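Local coordinates for protein seryl-tRNA synthetase, cytoplasmic (Candida albicans, PDB 3QO8) that attaches serine to tRNA(Ser) in two steps, first activating the amino acid with ATP and then transferring it from seryl-adenylate to the acceptor end of the tRNA, at residues A[356-361]-A[413-418]; A[21-25]-A[108-114]; A[228-232]-A[278-283]. All blocks are in the same frame, centred on the assembly; numbering follows the deposited sequence.

How the contacts relate
The three contacts follow the chain in the order 2, 3, 1 and do not touch one another. Contact 2 belongs to the N-terminal, tRNA-binding part, where the chain leaves the long helical arm; contacts 1 and 3 belong to the class II catalytic part. Contact 3 is the one that handles the seryl-adenylate analogue directly, through Arg279 and Glu281. Contact 1 lies behind the same pocket, the side chain of Cys413 being about 8 Å from the analogue, whereas in contact 2 the side chain of Arg25 is about 14 Å away. From centre to centre, contact 3 is about 26 Å from contact 1 and 25 Å from contact 2, and contacts 1 and 2 are 34 Å apart.

Contact 1 (A[356-361]-A[413-418]); sequences AWFPFQ and CCILEN
Phe358, at the end of a strand of the class II synthetase antiparallel sheet, lies against Cys414 of the motif 3 helix; the axes of 356-358 and 413-418 pass 8.1 Å apart at 51°. Beyond the strand, 359-361 take up helical backbone angles and stay beside Glu417. The Phe358 ring takes Cys414 CA over one face, and its CZ is 3.6 Å from Cys414 CB. Cys414 SG approaches the same ring obliquely and also packs on Ala356 CB. One turn on, Glu417 reaches out with an extended chain, and its buried carboxylate stands nearly upright to the Phe358 ring. Phe360 N donates to Glu417 OE1 from above the carboxylate plane at 3.0 Å, while Gln361 NE2 meets the syn lone pair of Glu417 OE2 at 2.9 Å, its amide nearly coplanar with the carboxylate. His154 N, outside the two segments, adds a bond to OE2, so that three N-H groups hold the acid. Asn418 OD1 lies against CG and CD of Pro359 and accepts from Ala144 N. Asn418 ND2 donates to Cys414 O within the helix and, in its amide plane, ties the strand on through Trp357 O at 2.9 Å.

Contact 2 (A[21-25]-A[108-114]); sequences SQKKR and VGNIVHE
Ser21 turns its OG back beside its own carbonyl carbon (chi1 180°), toward Val112 N, and Arg25 runs straight from CG to NE (chi2 -176°, chi3 177°), which carries its guanidinium to Asn110 O. These groups fasten helix 15-25 of the N-terminal domain to the chain that leaves helix 74-107, the second long helix of the tRNA-binding arm, on its way to the catalytic part. Val112 N donates to Ser21 OG at 2.9 Å in an almost straight bond. The guanidinium grips Asn110 O side-on: NE and NH2 of Arg25 both lie 2.9 Å from this one oxygen, which sits in the plane of the group. Gly109 CA covers one guanidinium face and Val112 CG2 the other, and NH1 bonds to Asn345 O, so the flat group is held at its edge and on both sides. Gln22, bent at chi2, brings OE1 against Val108 CG1 and to a weak bond with Gly109 N, while its NE2 donates to Ser28 O; a water links Gln22 NE2 to Gly109 N as well. At the more exposed end Lys24 stretches across Glu114 in a weak salt bridge, NZ to OE1 3.4 Å. Two waters supplement that link: Lys24 NZ donates to both, and they in turn donate to Val112 O and His113 O, the water on Val112 O at 2.7 Å.

Contact 3 (A[228-232]-A[278-283]); sequences DEELY and FRREAG. With SSA (5'-O-(N-(L-seryl)-sulfamoyl)adenosine), chain B.
Motif 2 of the class II synthetases, with its Phe-Arg-Arg-Glu sequence at 278-281, passes beside the end of helix 224-229 here and enters the adenylate pocket. Two backbone bonds pin it: Arg280 N to Glu230 O at 2.8 Å, and Ala282 N to Glu229 O at 3.3 Å. The Arg280 chain then crosses Tyr232, its CG lying 3.6 Å from the ring centroid, almost exactly above the centre. Bent at chi3 (49°), Arg280 carries its NE to a salt bridge with Asp236 of the second subunit, while NH1 donates to a water held by Leu231 O. Arg279 heads instead into the pocket, its NE bonded to Ala245 O. Glu230, whose OE1 is bonded to Gln226 NE2, sets OE2 over one face of the Arg279 guanidinium, a long salt bridge of charge alone; the analogue's C8 lies over the opposite face. Arg279 NH1 donates to sulfamoyl O1S at 2.8 Å, and NH2, in the plane of the group, to the seryl carbonyl O9 at 3.0 Å. Glu281 OE1 accepts a weak hydrogen bond from the adenine N6, and its OE2 pairs with Arg294. Since sulfamoyl replaces the phosphate of seryl-adenylate, Arg279 would probably bind phosphate and seryl carbonyl together, with Glu281 reading the adenine amino group.

Contact 1 (A[356-361]-A[413-418])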
# COMPACT_ATOMS: atom_id res chain seq x y z
N ALA A 356 -2.86 23.25 12.04
CA ALA A 356 -2.15 23.25 13.31
C ALA A 356 -0.95 24.17 13.21
O ALA A 356 -0.39 24.36 12.13
CB ALA A 356 -1.70 21.84 13.68
N TRP A 357 -0.54 24.72 14.35
CA TRP A 357 0.60 25.61 14.39
C TRP A 357 1.92 24.85 14.31
O TRP A 357 2.17 23.95 15.11
CB TRP A 357 0.56 26.45 15.67
CG TRP A 357 1.69 27.46 15.79
CD1 TRP A 357 2.73 27.44 16.68
CD2 TRP A 357 1.86 28.64 14.99
NE1 TRP A 357 3.55 28.54 16.48
CE2 TRP A 357 3.03 29.29 15.46
CE3 TRP A 357 1.14 29.22 13.94
CZ2 TRP A 357 3.49 30.49 14.90
CZ3 TRP A 357 1.60 30.41 13.39
CH2 TRP A 357 2.76 31.03 13.87
N PHE A 358 2.75 25.20 13.34
CA PHE A 358 4.10 24.67 13.24
C PHE A 358 5.06 25.79 13.67
O PHE A 358 5.31 26.73 12.91
CB PHE A 358 4.39 24.23 11.79
CG PHE A 358 3.83 22.86 11.43
CD1 PHE A 358 2.46 22.62 11.41
CD2 PHE A 358 4.69 21.83 11.08
CE1 PHE A 358 1.95 21.36 11.07
CE2 PHE A 358 4.20 20.57 10.75
CZ PHE A 358 2.82 20.33 10.74
N PRO A 359 5.60 25.71 14.90
CA PRO A 359 6.32 26.88 15.42
C PRO A 359 7.65 27.17 14.73
O PRO A 359 8.07 28.32 14.76
CB PRO A 359 6.52 26.55 16.90
CG PRO A 359 6.50 25.04 16.96
CD PRO A 359 5.50 24.63 15.90
N PHE A 360 8.30 26.18 14.13
CA PHE A 360 9.54 26.48 13.43
C PHE A 360 9.20 27.24 12.16
O PHE A 360 9.82 28.24 11.84
CB PHE A 360 10.36 25.24 13.07
CG PHE A 360 11.56 25.56 12.21
CD1 PHE A 360 12.74 25.98 12.80
CD2 PHE A 360 11.48 25.51 10.83
CE1 PHE A 360 13.85 26.32 12.01
CE2 PHE A 360 12.58 25.84 10.04
CZ PHE A 360 13.77 26.25 10.64
N GLN A 361 8.22 26.73 11.43
CA GLN A 361 7.75 27.33 10.19
C GLN A 361 7.12 28.68 10.52
O GLN A 361 7.06 29.57 9.69
CB GLN A 361 6.69 26.42 9.57
CG GLN A 361 7.05 24.91 9.60
CD GLN A 361 8.07 24.54 8.52
OE1 GLN A 361 8.00 25.05 7.40
NE2 GLN A 361 9.01 23.67 8.86
N CYS A 413 4.94 15.35 12.11
CA CYS A 413 5.68 16.59 11.86
C CYS A 413 5.30 17.71 12.83
O CYS A 413 6.15 18.43 13.34
CB CYS A 413 5.47 17.06 10.42
SG CYS A 413 6.13 15.91 9.19
N CYS A 414 4.01 17.84 13.11
CA CYS A 414 3.54 18.88 14.03
C CYS A 414 4.00 18.62 15.47
O CYS A 414 4.43 19.54 16.20
CB CYS A 414 2.02 18.97 14.00
SG CYS A 414 1.39 20.40 14.89
N ILE A 415 3.91 17.36 15.88
CA ILE A 415 4.41 16.94 17.17
C ILE A 415 5.90 17.25 17.31
O ILE A 415 6.34 17.81 18.32
CB ILE A 415 4.16 15.43 17.39
CG1 ILE A 415 2.66 15.18 17.60
CG2 ILE A 415 4.99 14.91 18.57
CD1 ILE A 415 2.24 13.74 17.55
N LEU A 416 6.67 16.88 16.30
CA LEU A 416 8.12 17.11 16.35
C LEU A 416 8.44 18.58 16.62
O LEU A 416 9.29 18.89 17.46
CB LEU A 416 8.78 16.67 15.05
CG LEU A 416 8.71 15.16 14.75
CD1 LEU A 416 9.27 14.85 13.38
CD2 LEU A 416 9.45 14.37 15.81
N GLU A 417 7.78 19.49 15.91
CA GLU A 417 8.15 20.90 16.11
C GLU A 417 7.68 21.40 17.47
O GLU A 417 8.36 22.21 18.10
CB GLU A 417 7.66 21.80 14.96
CG GLU A 417 8.29 21.44 13.62
CD GLU A 417 8.14 22.53 12.57
OE1 GLU A 417 7.55 23.59 12.86
OE2 GLU A 417 8.64 22.32 11.44
N ASN A 418 6.55 20.89 17.94
CA ASN A 418 5.98 21.37 19.21
C ASN A 418 6.46 20.66 20.48
O ASN A 418 6.21 21.12 21.59
CB ASN A 418 4.45 21.36 19.14
CG ASN A 418 3.90 22.53 18.35
OD1 ASN A 418 4.04 23.68 18.76
ND2 ASN A 418 3.27 22.25 17.20

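Contact 2 (A[21-25]-A[108-114])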
# COMPACT_ATOMS: atom_id res chain seq x y z
N SER A 21 -24.21 28.57 -7.65
CA SER A 21 -23.21 27.73 -7.02
C SER A 21 -22.00 27.59 -7.94
O SER A 21 -20.87 27.74 -7.49
CB SER A 21 -23.78 26.34 -6.71
OG SER A 21 -22.80 25.52 -6.09
N GLN A 22 -22.26 27.32 -9.21
CA GLN A 22 -21.18 27.20 -10.20
C GLN A 22 -20.30 28.45 -10.20
O GLN A 22 -19.07 28.38 -10.29
CB GLN A 22 -21.74 26.95 -11.59
CG GLN A 22 -22.30 25.52 -11.79
CD GLN A 22 -21.23 24.46 -11.60
OE1 GLN A 22 -21.09 23.89 -10.52
NE2 GLN A 22 -20.46 24.21 -12.64
N LYS A 23 -20.95 29.60 -10.10
CA LYS A 23 -20.26 30.88 -10.10
C LYS A 23 -19.36 31.00 -8.88
O LYS A 23 -18.19 31.37 -9.00
CB LYS A 23 -21.28 32.02 -10.13
CG LYS A 23 -20.80 33.30 -10.78
CD LYS A 23 -21.99 34.15 -11.18
CE LYS A 23 -23.03 33.28 -11.91
NZ LYS A 23 -24.28 34.01 -12.25
N LYS A 24 -19.90 30.67 -7.71
CA LYS A 24 -19.12 30.66 -6.47
C LYS A 24 -17.91 29.74 -6.57
O LYS A 24 -16.85 30.02 -6.02
CB LYS A 24 -19.98 30.22 -5.29
CG LYS A 24 -21.10 31.17 -4.95
CD LYS A 24 -21.76 30.76 -3.66
CE LYS A 24 -23.04 31.53 -3.41
NZ LYS A 24 -23.73 30.92 -2.24
N ARG A 25 -18.08 28.62 -7.28
CA ARG A 25 -17.04 27.61 -7.42
C ARG A 25 -15.95 28.08 -8.38
O ARG A 25 -14.84 27.54 -8.37
CB ARG A 25 -17.64 26.29 -7.93
CG ARG A 25 -18.31 25.44 -6.85
CD ARG A 25 -18.81 24.08 -7.39
NE ARG A 25 -19.37 23.31 -6.29
CZ ARG A 25 -18.63 22.64 -5.42
NH1 ARG A 25 -17.30 22.63 -5.54
NH2 ARG A 25 -19.21 22.00 -4.42
N VAL A 108 -20.92 19.03 -12.91
CA VAL A 108 -21.42 20.07 -12.01
C VAL A 108 -21.14 19.73 -10.54
O VAL A 108 -21.52 18.67 -10.05
CB VAL A 108 -22.93 20.30 -12.20
CG1 VAL A 108 -23.44 21.39 -11.25
CG2 VAL A 108 -23.24 20.65 -13.65
N GLY A 109 -20.47 20.64 -9.85
CA GLY A 109 -20.18 20.47 -8.44
C GLY A 109 -21.42 20.54 -7.57
O GLY A 109 -22.46 21.04 -7.98
N ASN A 110 -21.30 20.00 -6.36
CA ASN A 110 -22.39 20.03 -5.40
C ASN A 110 -22.78 21.49 -5.09
O ASN A 110 -21.97 22.41 -5.25
CB ASN A 110 -21.94 19.32 -4.12
CG ASN A 110 -23.09 18.84 -3.28
OD1 ASN A 110 -24.25 19.05 -3.62
ND2 ASN A 110 -22.79 18.15 -2.18
N ILE A 111 -24.02 21.70 -4.66
CA ILE A 111 -24.47 23.05 -4.32
C ILE A 111 -23.73 23.58 -3.11
O ILE A 111 -23.82 23.02 -2.02
CB ILE A 111 -25.98 23.10 -3.99
CG1 ILE A 111 -26.80 22.53 -5.15
CG2 ILE A 111 -26.41 24.54 -3.65
CD1 ILE A 111 -26.36 23.03 -6.47
N VAL A 112 -22.99 24.67 -3.30
CA VAL A 112 -22.28 25.29 -2.19
C VAL A 112 -23.24 25.84 -1.15
O VAL A 112 -24.14 26.62 -1.45
CB VAL A 112 -21.35 26.41 -2.67
CG1 VAL A 112 -20.66 27.03 -1.47
CG2 VAL A 112 -20.34 25.86 -3.66
N HIS A 113 -23.03 25.42 0.09
CA HIS A 113 -23.87 25.83 1.20
C HIS A 113 -23.83 27.35 1.36
O HIS A 113 -22.77 27.97 1.24
CB HIS A 113 -23.43 25.12 2.47
CG HIS A 113 -24.39 25.27 3.61
ND1 HIS A 113 -24.17 26.13 4.66
CD2 HIS A 113 -25.58 24.68 3.85
CE1 HIS A 113 -25.17 26.05 5.51
NE2 HIS A 113 -26.04 25.18 5.05
N GLU A 114 -24.99 27.94 1.62
CA GLU A 114 -25.11 29.39 1.73
C GLU A 114 -24.18 30.04 2.74
O GLU A 114 -23.90 31.24 2.66
CB GLU A 114 -26.56 29.78 2.04
CG GLU A 114 -27.49 29.60 0.86
CD GLU A 114 -27.18 30.57 -0.28
OE1 GLU A 114 -26.34 31.48 -0.07
OE2 GLU A 114 -27.78 30.42 -1.37
O HOH W 1 -22.31 23.78 -8.04
O HOH W 2 -18.71 22.32 -11.32
O HOH W 3 -22.11 30.38 -0.16
O HOH W 4 -24.28 28.32 -3.48

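Contact 3 (A[228-232]-A[278-283])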
# COMPACT_ATOMS: atom_id res chain seq x y z
N ASP A 228 -6.33 12.45 -12.90
CA ASP A 228 -5.29 13.11 -13.69
C ASP A 228 -3.96 13.31 -12.96
O ASP A 228 -2.90 13.01 -13.50
CB ASP A 228 -5.80 14.45 -14.23
CG ASP A 228 -6.83 14.29 -15.33
OD1 ASP A 228 -6.75 13.29 -16.08
OD2 ASP A 228 -7.72 15.16 -15.45
N GLU A 229 -4.00 13.84 -11.75
CA GLU A 229 -2.76 14.18 -11.07
C GLU A 229 -2.64 13.61 -9.66
O GLU A 229 -1.70 13.96 -8.93
CB GLU A 229 -2.56 15.70 -11.04
CG GLU A 229 -3.65 16.46 -10.30
CD GLU A 229 -3.49 17.96 -10.41
OE1 GLU A 229 -2.62 18.42 -11.19
OE2 GLU A 229 -4.23 18.70 -9.72
N GLU A 230 -3.57 12.75 -9.27
CA GLU A 230 -3.54 12.22 -7.91
C GLU A 230 -3.29 10.72 -7.85
O GLU A 230 -2.43 10.27 -7.09
CB GLU A 230 -4.82 12.59 -7.13
CG GLU A 230 -4.70 12.40 -5.62
CD GLU A 230 -6.04 12.56 -4.88
OE1 GLU A 230 -7.08 12.09 -5.42
OE2 GLU A 230 -6.05 13.14 -3.77
N LEU A 231 -4.02 9.94 -8.66
CA LEU A 231 -4.09 8.49 -8.43
C LEU A 231 -3.05 7.67 -9.19
O LEU A 231 -2.84 7.87 -10.39
CB LEU A 231 -5.48 7.95 -8.76
CG LEU A 231 -6.63 8.54 -7.93
CD1 LEU A 231 -7.94 7.94 -8.39
CD2 LEU A 231 -6.40 8.26 -6.45
N TYR A 232 -2.43 6.74 -8.49
CA TYR A 232 -1.52 5.81 -9.12
C TYR A 232 -2.36 4.71 -9.72
O TYR A 232 -3.26 4.18 -9.06
CB TYR A 232 -0.59 5.16 -8.10
CG TYR A 232 0.51 6.05 -7.57
CD1 TYR A 232 1.72 6.14 -8.23
CD2 TYR A 232 0.33 6.76 -6.40
CE1 TYR A 232 2.74 6.93 -7.75
CE2 TYR A 232 1.34 7.55 -5.89
CZ TYR A 232 2.54 7.64 -6.57
OH TYR A 232 3.54 8.42 -6.07
N PHE A 278 -2.10 6.92 -1.09
CA PHE A 278 -1.06 7.10 -2.11
C PHE A 278 -1.44 8.24 -3.03
O PHE A 278 -2.55 8.26 -3.58
CB PHE A 278 -0.87 5.79 -2.90
CG PHE A 278 -0.58 4.61 -2.01
CD1 PHE A 278 0.73 4.29 -1.67
CD2 PHE A 278 -1.61 3.87 -1.45
CE1 PHE A 278 1.00 3.22 -0.81
CE2 PHE A 278 -1.35 2.81 -0.60
CZ PHE A 278 -0.05 2.48 -0.29
N ARG A 279 -0.53 9.21 -3.20
CA ARG A 279 -0.83 10.37 -4.02
C ARG A 279 0.37 10.75 -4.87
O ARG A 279 1.48 10.87 -4.38
CB ARG A 279 -1.24 11.53 -3.13
CG ARG A 279 -2.42 11.20 -2.24
CD ARG A 279 -2.95 12.42 -1.52
NE ARG A 279 -4.05 12.05 -0.64
CZ ARG A 279 -4.91 12.91 -0.11
NH1 ARG A 279 -4.81 14.22 -0.38
NH2 ARG A 279 -5.89 12.45 0.67
N ARG A 280 0.14 10.92 -6.17
CA ARG A 280 1.20 11.32 -7.09
C ARG A 280 1.71 12.73 -6.82
O ARG A 280 2.86 13.03 -7.12
CB ARG A 280 0.72 11.18 -8.54
CG ARG A 280 0.43 9.73 -8.95
CD ARG A 280 0.16 9.61 -10.46
NE ARG A 280 1.20 10.30 -11.21
CZ ARG A 280 0.96 11.24 -12.13
NH1 ARG A 280 -0.29 11.58 -12.41
NH2 ARG A 280 1.97 11.82 -12.76
N GLU A 281 0.85 13.58 -6.25
CA GLU A 281 1.21 14.98 -6.00
C GLU A 281 1.85 15.55 -7.26
O GLU A 281 2.88 16.22 -7.19
CB GLU A 281 2.18 15.08 -4.82
CG GLU A 281 1.58 14.57 -3.50
CD GLU A 281 0.51 15.50 -2.96
OE1 GLU A 281 -0.49 15.02 -2.37
OE2 GLU A 281 0.66 16.73 -3.11
N ALA A 282 1.24 15.26 -8.40
CA ALA A 282 1.84 15.56 -9.69
C ALA A 282 1.97 17.07 -9.94
O ALA A 282 2.83 17.50 -10.71
CB ALA A 282 1.06 14.89 -10.82
N GLY A 283 1.11 17.85 -9.30
CA GLY A 283 1.18 19.30 -9.41
C GLY A 283 1.96 19.96 -8.29
O GLY A 283 1.98 21.18 -8.17
N10 SSA B . -10.86 12.06 2.96
CA SSA B . -10.53 13.47 3.16
CB SSA B . -10.50 13.80 4.65
OG SSA B . -9.37 13.17 5.28
C9 SSA B . -9.20 13.78 2.53
O9 SSA B . -8.49 12.91 2.05
N8 SSA B . -8.84 15.06 2.54
S1 SSA B . -7.36 15.56 2.21
O1S SSA B . -7.01 15.40 0.83
O2S SSA B . -7.24 16.92 2.60
O5' SSA B . -6.35 14.77 3.07
C5' SSA B . -6.51 14.68 4.48
C4' SSA B . -5.17 14.98 5.16
O4' SSA B . -4.12 14.08 4.76
C3' SSA B . -4.61 16.35 4.84
O3' SSA B . -5.30 17.35 5.61
C2' SSA B . -3.15 16.17 5.23
O2' SSA B . -3.00 16.26 6.66
C1' SSA B . -2.86 14.73 4.82
N9 SSA B . -2.22 14.69 3.49
C8 SSA B . -2.79 14.99 2.31
N7 SSA B . -1.87 14.85 1.34
C5 SSA B . -0.73 14.45 1.92
C6 SSA B . 0.53 14.13 1.44
N6 SSA B . 0.76 14.22 0.11
N1 SSA B . 1.50 13.74 2.30
C2 SSA B . 1.25 13.66 3.61
N3 SSA B . 0.04 13.95 4.11
C4 SSA B . -0.95 14.36 3.28
O HOH W 5 -1.95 14.03 -5.55
O HOH W 6 -2.71 10.25 -11.84
O HOH W 7 -3.21 6.65 -5.68